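Side-chain contacts in cystalysin (Treponema denticola, PDB 1C7N), which is a pyridoxal-5'-phosphate-containing protein of the class I and II aminotransferase family: residues H348-F353 / N387-D392; E32-S37 / S376-E381; G115-T120 / Q154-L159. One frame throughout, in Å; residues are numbered along the deposited sequence.

Contact 1 of 3, residues H348-F353 / N387-D392; sequences HKAQIF and NKALKD
Ala-389 carries most of this small interface, its CB pointing from helix 376-393 into the backbone at the end of helix 339-350. Three approaches define its position. CB of Ala-389 lies 3.7 Å from O of Lys-349. The same CB of Ala-389 is 3.8 Å from CA of Ala-350. Methyl also meets methyl, with CB of Ala-389 3.8 Å from CB of Ala-350, so the alanine packs on both main-chain atoms and the side chain of its counterpart. The CA atoms of Ala-350 and Ala-389 are only 5.2 Å apart, a close approach made possible by the small residue on each side.

Lys-349 contributes its peptide oxygen and the root of its side chain, with CB 4.5 Å from CB of Ala-389. Two successive bends, chi1 -65° and chi2 -58°, turn the chain away from helix 376-393 before it runs out extended.

Around this point, the side chain of Phe-345 also touches Ala-389, and Arg-385, one helical turn before Ala-389, hydrogen-bonds through NE to O of Ala-350 and through NH2 to O of Gln-351. A wider pi-type turn spans 348-350, and Gln-351 then leaves helical geometry with a positive phi of 50°. What results is a helix C-terminus docked on a neighbouring helix by an alanine-alanine contact, with an arginine of that neighbour hydrogen-bonded to the carbonyls of Ala-350 and Gln-351.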
loop_
_atom_site.group_PDB
_atom_site.type_symbol
_atom_site.label_atom_id
_atom_site.label_comp_id
_atom_site.label_asym_id
_atom_site.label_seq_id
_atom_site.Cartn_x
_atom_site.Cartn_y
_atom_site.Cartn_z
ATOM N N HIS A 348 -21.483 -7.303 26.128
ATOM C CA HIS A 348 -22.366 -6.512 26.973
ATOM C C HIS A 348 -22.369 -6.778 28.470
ATOM O O HIS A 348 -22.702 -5.884 29.246
ATOM C CB HIS A 348 -23.799 -6.592 26.438
ATOM C CG HIS A 348 -23.952 -6.060 25.046
ATOM N ND1 HIS A 348 -23.812 -6.849 23.924
ATOM C CD2 HIS A 348 -24.195 -4.807 24.593
ATOM C CE1 HIS A 348 -23.962 -6.107 22.842
ATOM N NE2 HIS A 348 -24.195 -4.863 23.220
ATOM N N LYS A 349 -22.015 -7.987 28.888
ATOM C CA LYS A 349 -21.997 -8.283 30.315
ATOM C C LYS A 349 -20.602 -8.130 30.904
ATOM O O LYS A 349 -20.441 -7.541 31.968
ATOM C CB LYS A 349 -22.518 -9.698 30.587
ATOM C CG LYS A 349 -23.982 -9.894 30.241
ATOM C CD LYS A 349 -24.870 -8.924 31.010
ATOM C CE LYS A 349 -26.332 -9.084 30.618
ATOM N NZ LYS A 349 -27.214 -8.097 31.310
ATOM N N ALA A 350 -19.600 -8.655 30.207
ATOM C CA ALA A 350 -18.220 -8.585 30.679
ATOM C C ALA A 350 -17.438 -7.421 30.075
ATOM O O ALA A 350 -16.385 -7.045 30.584
ATOM C CB ALA A 350 -17.505 -9.891 30.366
ATOM N N GLN A 351 -17.960 -6.855 28.994
ATOM C CA GLN A 351 -17.285 -5.764 28.301
ATOM C C GLN A 351 -15.840 -6.149 28.044
ATOM O O GLN A 351 -14.908 -5.357 28.226
ATOM C CB GLN A 351 -17.367 -4.468 29.104
ATOM C CG GLN A 351 -18.675 -3.734 28.892
ATOM C CD GLN A 351 -18.729 -2.410 29.609
ATOM O OE1 GLN A 351 -17.864 -1.551 29.425
ATOM N NE2 GLN A 351 -19.755 -2.227 30.428
ATOM N N ILE A 352 -15.669 -7.400 27.639
ATOM C CA ILE A 352 -14.358 -7.926 27.308
ATOM C C ILE A 352 -14.492 -8.244 25.821
ATOM O O ILE A 352 -15.378 -9.001 25.405
ATOM C CB ILE A 352 -14.030 -9.179 28.164
ATOM C CG1 ILE A 352 -12.547 -9.528 28.021
ATOM C CG2 ILE A 352 -14.913 -10.355 27.759
ATOM C CD1 ILE A 352 -12.039 -10.466 29.103
ATOM N N PHE A 353 -13.641 -7.628 25.012
ATOM C CA PHE A 353 -13.721 -7.821 23.575
ATOM C C PHE A 353 -12.651 -8.724 23.001
ATOM O O PHE A 353 -11.535 -8.296 22.723
ATOM C CB PHE A 353 -13.705 -6.457 22.883
ATOM C CG PHE A 353 -14.834 -5.572 23.307
ATOM C CD1 PHE A 353 -14.813 -4.947 24.549
ATOM C CD2 PHE A 353 -15.951 -5.413 22.493
ATOM C CE1 PHE A 353 -15.893 -4.178 24.979
ATOM C CE2 PHE A 353 -17.031 -4.653 22.911
ATOM C CZ PHE A 353 -17.007 -4.033 24.154
ATOM N N ASN A 387 -14.664 -11.869 35.626
ATOM C CA ASN A 387 -14.893 -12.585 36.877
ATOM C C ASN A 387 -16.254 -12.228 37.472
ATOM O O ASN A 387 -17.045 -13.112 37.794
ATOM C CB ASN A 387 -13.773 -12.252 37.870
ATOM C CG ASN A 387 -13.733 -13.201 39.055
ATOM O OD1 ASN A 387 -14.157 -14.353 38.955
ATOM N ND2 ASN A 387 -13.197 -12.726 40.180
ATOM N N LYS A 388 -16.526 -10.934 37.614
ATOM C CA LYS A 388 -17.804 -10.493 38.167
ATOM C C LYS A 388 -18.970 -10.876 37.258
ATOM O O LYS A 388 -20.040 -11.260 37.734
ATOM C CB LYS A 388 -17.809 -8.978 38.392
ATOM C CG LYS A 388 -16.848 -8.501 39.474
ATOM C CD LYS A 388 -17.333 -7.203 40.103
ATOM C CE LYS A 388 -16.359 -6.681 41.150
ATOM N NZ LYS A 388 -15.047 -6.305 40.551
ATOM N N ALA A 389 -18.755 -10.777 35.949
ATOM C CA ALA A 389 -19.786 -11.115 34.973
ATOM C C ALA A 389 -20.130 -12.605 35.026
ATOM O O ALA A 389 -21.308 -12.982 34.978
ATOM C CB ALA A 389 -19.322 -10.727 33.571
ATOM N N LEU A 390 -19.104 -13.446 35.124
ATOM C CA LEU A 390 -19.314 -14.885 35.197
ATOM C C LEU A 390 -20.029 -15.245 36.495
ATOM O O LEU A 390 -20.924 -16.087 36.504
ATOM C CB LEU A 390 -17.978 -15.632 35.112
ATOM C CG LEU A 390 -17.353 -15.738 33.715
ATOM C CD1 LEU A 390 -16.027 -16.471 33.794
ATOM C CD2 LEU A 390 -18.302 -16.476 32.785
ATOM N N LYS A 391 -19.631 -14.609 37.592
ATOM C CA LYS A 391 -20.269 -14.876 38.878
ATOM C C LYS A 391 -21.748 -14.510 38.804
ATOM O O LYS A 391 -22.612 -15.286 39.215
ATOM C CB LYS A 391 -19.596 -14.067 39.988
ATOM C CG LYS A 391 -18.211 -14.554 40.352
ATOM C CD LYS A 391 -17.566 -13.625 41.367
ATOM C CE LYS A 391 -16.188 -14.111 41.743
ATOM N NZ LYS A 391 -15.506 -13.151 42.642
ATOM N N ASP A 392 -22.035 -13.323 38.284
ATOM C CA ASP A 392 -23.416 -12.880 38.152
ATOM C C ASP A 392 -24.199 -13.882 37.314
ATOM O O ASP A 392 -25.318 -14.261 37.667
ATOM C CB ASP A 392 -23.469 -11.497 37.507
ATOM C CG ASP A 392 -22.962 -10.417 38.431
ATOM O OD1 ASP A 392 -22.877 -9.249 37.999
ATOM O OD2 ASP A 392 -22.651 -10.738 39.597
#

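Contact 2 of 3, residues E32-S37 / S376-E381; sequences EVVPLS and SSVIQE
Val-34 and Val-378 meet at about a right angle, with one methyl of the helix residue set against the branch point of the loop residue. CG1 of Val-378 is 3.9 Å from CB of Val-34 and 4.1 Å from each of its methyls, CG1 and CG2; these nearly equal distances place it over the fork. In Val-378 this methyl stands anti to the backbone N (chi1 170°), which directs it at the loop.

Leu-36 and Ile-379 form a looser pair, touching at their terminal methyls, CD2 of Leu-36 and CD1 of Ile-379, 4.2 Å apart. Ile-379 leaves its helix pointing away from the loop, and a chi2 of -62° following a similar chi1 folds CD1 back toward Leu-36.

Beside the valines the contact turns polar. One water donates to O of Glu-32 at 2.7 Å and to OE1 of Glu-381 at 2.9 Å, bridging two oxygens that are 4.0 Å apart. Lys-8 binds the same two oxygens, by a salt bridge to Glu-381 and a hydrogen bond to Glu-32. No direct hydrogen bond joins the segments: apolar packing supplies the direct contact, and a water and Lys-8 add a polar link between two acceptors that would otherwise probably repel each other.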
loop_
_atom_site.group_PDB
_atom_site.type_symbol
_atom_site.label_atom_id
_atom_site.label_comp_id
_atom_site.label_asym_id
_atom_site.label_seq_id
_atom_site.Cartn_x
_atom_site.Cartn_y
_atom_site.Cartn_z
ATOM N N GLU A 32 -12.747 2.901 30.834
ATOM C CA GLU A 32 -11.596 2.161 31.339
ATOM C C GLU A 32 -11.330 0.875 30.554
ATOM O O GLU A 32 -10.291 0.231 30.728
ATOM C CB GLU A 32 -11.809 1.808 32.814
ATOM C CG GLU A 32 -12.675 0.558 33.051
ATOM C CD GLU A 32 -14.167 0.787 32.840
ATOM O OE1 GLU A 32 -14.549 1.786 32.195
ATOM O OE2 GLU A 32 -14.962 -0.055 33.316
ATOM N N VAL A 33 -12.270 0.507 29.689
ATOM C CA VAL A 33 -12.152 -0.714 28.899
ATOM C C VAL A 33 -11.156 -0.647 27.746
ATOM O O VAL A 33 -11.063 0.358 27.044
ATOM C CB VAL A 33 -13.533 -1.130 28.338
ATOM C CG1 VAL A 33 -13.402 -2.395 27.481
ATOM C CG2 VAL A 33 -14.499 -1.370 29.491
ATOM N N VAL A 34 -10.412 -1.735 27.568
ATOM C CA VAL A 34 -9.430 -1.867 26.492
ATOM C C VAL A 34 -9.771 -3.149 25.729
ATOM O O VAL A 34 -9.886 -4.223 26.329
ATOM C CB VAL A 34 -7.985 -2.010 27.035
ATOM C CG1 VAL A 34 -7.042 -2.373 25.902
ATOM C CG2 VAL A 34 -7.535 -0.719 27.707
ATOM N N PRO A 35 -9.933 -3.059 24.399
ATOM C CA PRO A 35 -10.261 -4.244 23.600
ATOM C C PRO A 35 -9.081 -5.218 23.508
ATOM O O PRO A 35 -7.925 -4.796 23.433
ATOM C CB PRO A 35 -10.648 -3.642 22.251
ATOM C CG PRO A 35 -9.744 -2.440 22.154
ATOM C CD PRO A 35 -9.812 -1.856 23.550
ATOM N N LEU A 36 -9.371 -6.519 23.533
ATOM C CA LEU A 36 -8.327 -7.545 23.453
ATOM C C LEU A 36 -8.647 -8.439 22.260
ATOM O O LEU A 36 -8.516 -9.665 22.321
ATOM C CB LEU A 36 -8.302 -8.374 24.746
ATOM C CG LEU A 36 -8.186 -7.591 26.063
ATOM C CD1 LEU A 36 -8.326 -8.543 27.256
ATOM C CD2 LEU A 36 -6.845 -6.853 26.113
ATOM N N SER A 37 -9.047 -7.798 21.167
ATOM C CA SER A 37 -9.453 -8.482 19.946
ATOM C C SER A 37 -8.427 -8.506 18.805
ATOM O O SER A 37 -7.562 -9.377 18.749
ATOM C CB SER A 37 -10.745 -7.838 19.443
ATOM O OG SER A 37 -10.551 -6.433 19.305
ATOM N N SER A 376 0.212 -6.118 31.763
ATOM C CA SER A 376 -0.332 -7.139 32.647
ATOM C C SER A 376 -1.496 -6.581 33.479
ATOM O O SER A 376 -2.525 -7.242 33.655
ATOM C CB SER A 376 0.783 -7.669 33.557
ATOM O OG SER A 376 1.812 -8.275 32.787
ATOM N N SER A 377 -1.340 -5.357 33.977
ATOM C CA SER A 377 -2.390 -4.731 34.777
ATOM C C SER A 377 -3.679 -4.624 33.977
ATOM O O SER A 377 -4.775 -4.759 34.529
ATOM C CB SER A 377 -1.960 -3.334 35.222
ATOM O OG SER A 377 -1.754 -2.489 34.103
ATOM N N VAL A 378 -3.548 -4.379 32.675
ATOM C CA VAL A 378 -4.714 -4.252 31.805
ATOM C C VAL A 378 -5.396 -5.598 31.646
ATOM O O VAL A 378 -6.623 -5.678 31.648
ATOM C CB VAL A 378 -4.327 -3.698 30.414
ATOM C CG1 VAL A 378 -5.509 -3.804 29.466
ATOM C CG2 VAL A 378 -3.894 -2.244 30.537
ATOM N N ILE A 379 -4.598 -6.654 31.512
ATOM C CA ILE A 379 -5.140 -8.002 31.379
ATOM C C ILE A 379 -5.898 -8.356 32.667
ATOM O O ILE A 379 -6.973 -8.959 32.626
ATOM C CB ILE A 379 -4.013 -9.049 31.147
ATOM C CG1 ILE A 379 -3.255 -8.738 29.850
ATOM C CG2 ILE A 379 -4.609 -10.455 31.072
ATOM C CD1 ILE A 379 -4.098 -8.808 28.594
ATOM N N GLN A 380 -5.332 -7.966 33.807
ATOM C CA GLN A 380 -5.936 -8.232 35.115
ATOM C C GLN A 380 -7.263 -7.497 35.285
ATOM O O GLN A 380 -8.229 -8.053 35.815
ATOM C CB GLN A 380 -4.968 -7.821 36.227
ATOM C CG GLN A 380 -3.702 -8.655 36.273
ATOM C CD GLN A 380 -3.886 -9.946 37.049
ATOM O OE1 GLN A 380 -4.912 -10.620 36.924
ATOM N NE2 GLN A 380 -2.887 -10.300 37.849
ATOM N N GLU A 381 -7.308 -6.242 34.844
ATOM C CA GLU A 381 -8.533 -5.445 34.932
ATOM C C GLU A 381 -9.643 -6.139 34.159
ATOM O O GLU A 381 -10.777 -6.251 34.632
ATOM C CB GLU A 381 -8.317 -4.058 34.316
ATOM C CG GLU A 381 -7.571 -3.068 35.182
ATOM C CD GLU A 381 -7.185 -1.815 34.410
ATOM O OE1 GLU A 381 -7.990 -1.367 33.565
ATOM O OE2 GLU A 381 -6.083 -1.276 34.651
HETATM O O HOH W 1 -10.245 -2.168 31.955
#

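Contact 3 of 3, residues G115-T120 / Q154-L159; sequences GVIIIT and QKLEKL. Unlike the reference sequence in segment 154-159: Gln-154 (reference Glu).
Ile-117 reaches out from strand 115-118 and touches helix 153-160 with two different methyls. Its CD1 comes to 3.5 Å from CB of Leu-159, a tight fit, and to 3.9 Å from the carbonyl carbon C of Leu-159; it therefore presses on the root of the leucine and the helix backbone beside it. The other methyl, CG2, lies 4.0 Å from CD1 of Leu-156, one turn earlier. The isoleucine thus spans two leucines one turn apart, meeting both at an oblique angle.

The torsions explain the division. In Ile-117, CG1 is anti to the carbonyl carbon (chi1 -63°) and CD1 continues it almost fully extended, giving the long branch its reach. Leu-156 sets out across the contact rather than at it, and its chi1 of 180° with a chi2 of 58° carries CD1 to the strand.

Outward from this shell, Ile-138 of the adjoining strand touches both Ile-117 and Leu-159, and Cys-140 touches both leucines. Strand 115-118 is held by backbone hydrogen bonds to its two neighbours, through Val-116 to Ile-138 and through Ile-117 to Ala-167. At the start of the helix, OD1 of Asp-152 accepts from N of Lys-155. Since helix 153-160 lies in the connection from strand 136-139 to the parallel strand 165-171, with 115-118 between them, this is helix-on-sheet packing of a beta-alpha-beta crossover in the seven-stranded mixed sheet of an aminotransferase-type large domain.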
loop_
_atom_site.group_PDB
_atom_site.type_symbol
_atom_site.label_atom_id
_atom_site.label_comp_id
_atom_site.label_asym_id
_atom_site.label_seq_id
_atom_site.Cartn_x
_atom_site.Cartn_y
_atom_site.Cartn_z
ATOM N N GLY A 115 -9.216 -25.627 -6.108
ATOM C CA GLY A 115 -9.283 -25.741 -4.665
ATOM C C GLY A 115 -7.984 -25.315 -4.007
ATOM O O GLY A 115 -6.907 -25.456 -4.587
ATOM N N VAL A 116 -8.097 -24.762 -2.805
ATOM C CA VAL A 116 -6.946 -24.335 -2.012
ATOM C C VAL A 116 -7.139 -24.930 -0.620
ATOM O O VAL A 116 -8.175 -24.725 0.014
ATOM C CB VAL A 116 -6.858 -22.801 -1.888
ATOM C CG1 VAL A 116 -5.732 -22.427 -0.925
ATOM C CG2 VAL A 116 -6.602 -22.186 -3.251
ATOM N N ILE A 117 -6.138 -25.667 -0.154
ATOM C CA ILE A 117 -6.210 -26.315 1.148
ATOM C C ILE A 117 -5.698 -25.459 2.298
ATOM O O ILE A 117 -4.603 -24.890 2.233
ATOM C CB ILE A 117 -5.431 -27.644 1.138
ATOM C CG1 ILE A 117 -6.077 -28.610 0.139
ATOM C CG2 ILE A 117 -5.409 -28.253 2.535
ATOM C CD1 ILE A 117 -5.248 -29.842 -0.140
ATOM N N ILE A 118 -6.513 -25.373 3.345
ATOM C CA ILE A 118 -6.177 -24.628 4.553
ATOM C C ILE A 118 -6.478 -25.521 5.755
ATOM O O ILE A 118 -7.389 -26.355 5.715
ATOM C CB ILE A 118 -7.009 -23.334 4.694
ATOM C CG1 ILE A 118 -8.503 -23.665 4.662
ATOM C CG2 ILE A 118 -6.620 -22.335 3.600
ATOM C CD1 ILE A 118 -9.386 -22.524 5.105
ATOM N N ILE A 119 -5.700 -25.348 6.816
ATOM C CA ILE A 119 -5.874 -26.118 8.037
ATOM C C ILE A 119 -6.675 -25.241 9.001
ATOM O O ILE A 119 -6.223 -24.168 9.408
ATOM C CB ILE A 119 -4.495 -26.509 8.616
ATOM C CG1 ILE A 119 -3.770 -27.403 7.599
ATOM C CG2 ILE A 119 -4.658 -27.226 9.940
ATOM C CD1 ILE A 119 -2.382 -27.834 8.011
ATOM N N THR A 120 -7.873 -25.711 9.347
ATOM C CA THR A 120 -8.802 -24.970 10.195
ATOM C C THR A 120 -9.029 -25.541 11.597
ATOM O O THR A 120 -8.754 -26.710 11.851
ATOM C CB THR A 120 -10.164 -24.885 9.500
ATOM O OG1 THR A 120 -10.695 -26.206 9.355
ATOM C CG2 THR A 120 -10.017 -24.264 8.110
ATOM N N GLN A 154 -3.684 -38.104 7.520
ATOM C CA GLN A 154 -4.379 -39.009 6.614
ATOM C C GLN A 154 -5.286 -38.208 5.683
ATOM O O GLN A 154 -5.269 -38.397 4.465
ATOM C CB GLN A 154 -5.221 -40.020 7.395
ATOM C CG GLN A 154 -4.443 -40.846 8.405
ATOM C CD GLN A 154 -5.283 -41.962 9.001
ATOM O OE1 GLN A 154 -6.402 -41.731 9.464
ATOM N NE2 GLN A 154 -4.745 -43.178 8.995
ATOM N N LYS A 155 -6.081 -37.313 6.263
ATOM C CA LYS A 155 -6.989 -36.484 5.479
ATOM C C LYS A 155 -6.212 -35.536 4.571
ATOM O O LYS A 155 -6.587 -35.326 3.417
ATOM C CB LYS A 155 -7.904 -35.672 6.400
ATOM C CG LYS A 155 -8.828 -34.720 5.651
ATOM C CD LYS A 155 -9.697 -33.889 6.590
ATOM C CE LYS A 155 -10.760 -34.733 7.283
ATOM N NZ LYS A 155 -11.716 -33.880 8.051
ATOM N N LEU A 156 -5.127 -34.967 5.091
ATOM C CA LEU A 156 -4.323 -34.041 4.302
ATOM C C LEU A 156 -3.719 -34.725 3.078
ATOM O O LEU A 156 -3.709 -34.152 1.988
ATOM C CB LEU A 156 -3.211 -33.424 5.155
ATOM C CG LEU A 156 -2.283 -32.432 4.439
ATOM C CD1 LEU A 156 -3.097 -31.278 3.859
ATOM C CD2 LEU A 156 -1.239 -31.910 5.413
ATOM N N GLU A 157 -3.217 -35.946 3.250
ATOM C CA GLU A 157 -2.625 -36.659 2.124
ATOM C C GLU A 157 -3.709 -36.960 1.096
ATOM O O GLU A 157 -3.469 -36.907 -0.111
ATOM C CB GLU A 157 -1.966 -37.967 2.572
ATOM C CG GLU A 157 -1.092 -38.583 1.480
ATOM C CD GLU A 157 -0.447 -39.894 1.886
ATOM O OE1 GLU A 157 0.185 -39.943 2.963
ATOM O OE2 GLU A 157 -0.562 -40.874 1.119
ATOM N N LYS A 158 -4.904 -37.271 1.584
ATOM C CA LYS A 158 -6.025 -37.563 0.707
ATOM C C LYS A 158 -6.339 -36.345 -0.154
ATOM O O LYS A 158 -6.477 -36.453 -1.370
ATOM C CB LYS A 158 -7.257 -37.943 1.528
ATOM C CG LYS A 158 -8.481 -38.250 0.687
ATOM C CD LYS A 158 -9.646 -38.665 1.561
ATOM C CE LYS A 158 -10.900 -38.904 0.737
ATOM N NZ LYS A 158 -12.054 -39.276 1.605
ATOM N N LEU A 159 -6.441 -35.183 0.482
ATOM C CA LEU A 159 -6.750 -33.948 -0.232
ATOM C C LEU A 159 -5.679 -33.552 -1.242
ATOM O O LEU A 159 -5.992 -33.006 -2.295
ATOM C CB LEU A 159 -6.958 -32.802 0.761
ATOM C CG LEU A 159 -8.129 -32.932 1.740
ATOM C CD1 LEU A 159 -8.059 -31.817 2.769
ATOM C CD2 LEU A 159 -9.448 -32.887 0.975
#

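Overall arrangement
From the N terminus, the first segment met is 32-37, in the loop between helices 17-25 and 47-59; contact 2 closes only at 376-381, spanning 338 residues. Nested within that span, contact 3 opens at 115-120 and closes after 33 residues, packing helix 153-160 against the central sheet. Contact 1 opens at 348-353, still inside the loop of contact 2, and closes at 387-392, beyond its end, so contacts 1 and 2 cross. They share helix 376-393 and touch, with Phe-353 O 2.9 Å from Leu-36 N, a probable hydrogen bond. Together they tie the N-terminal loop and helix 339-350 to the C-terminal helix. Contact 3 is separate, its centre about 37 Å from that of contact 2.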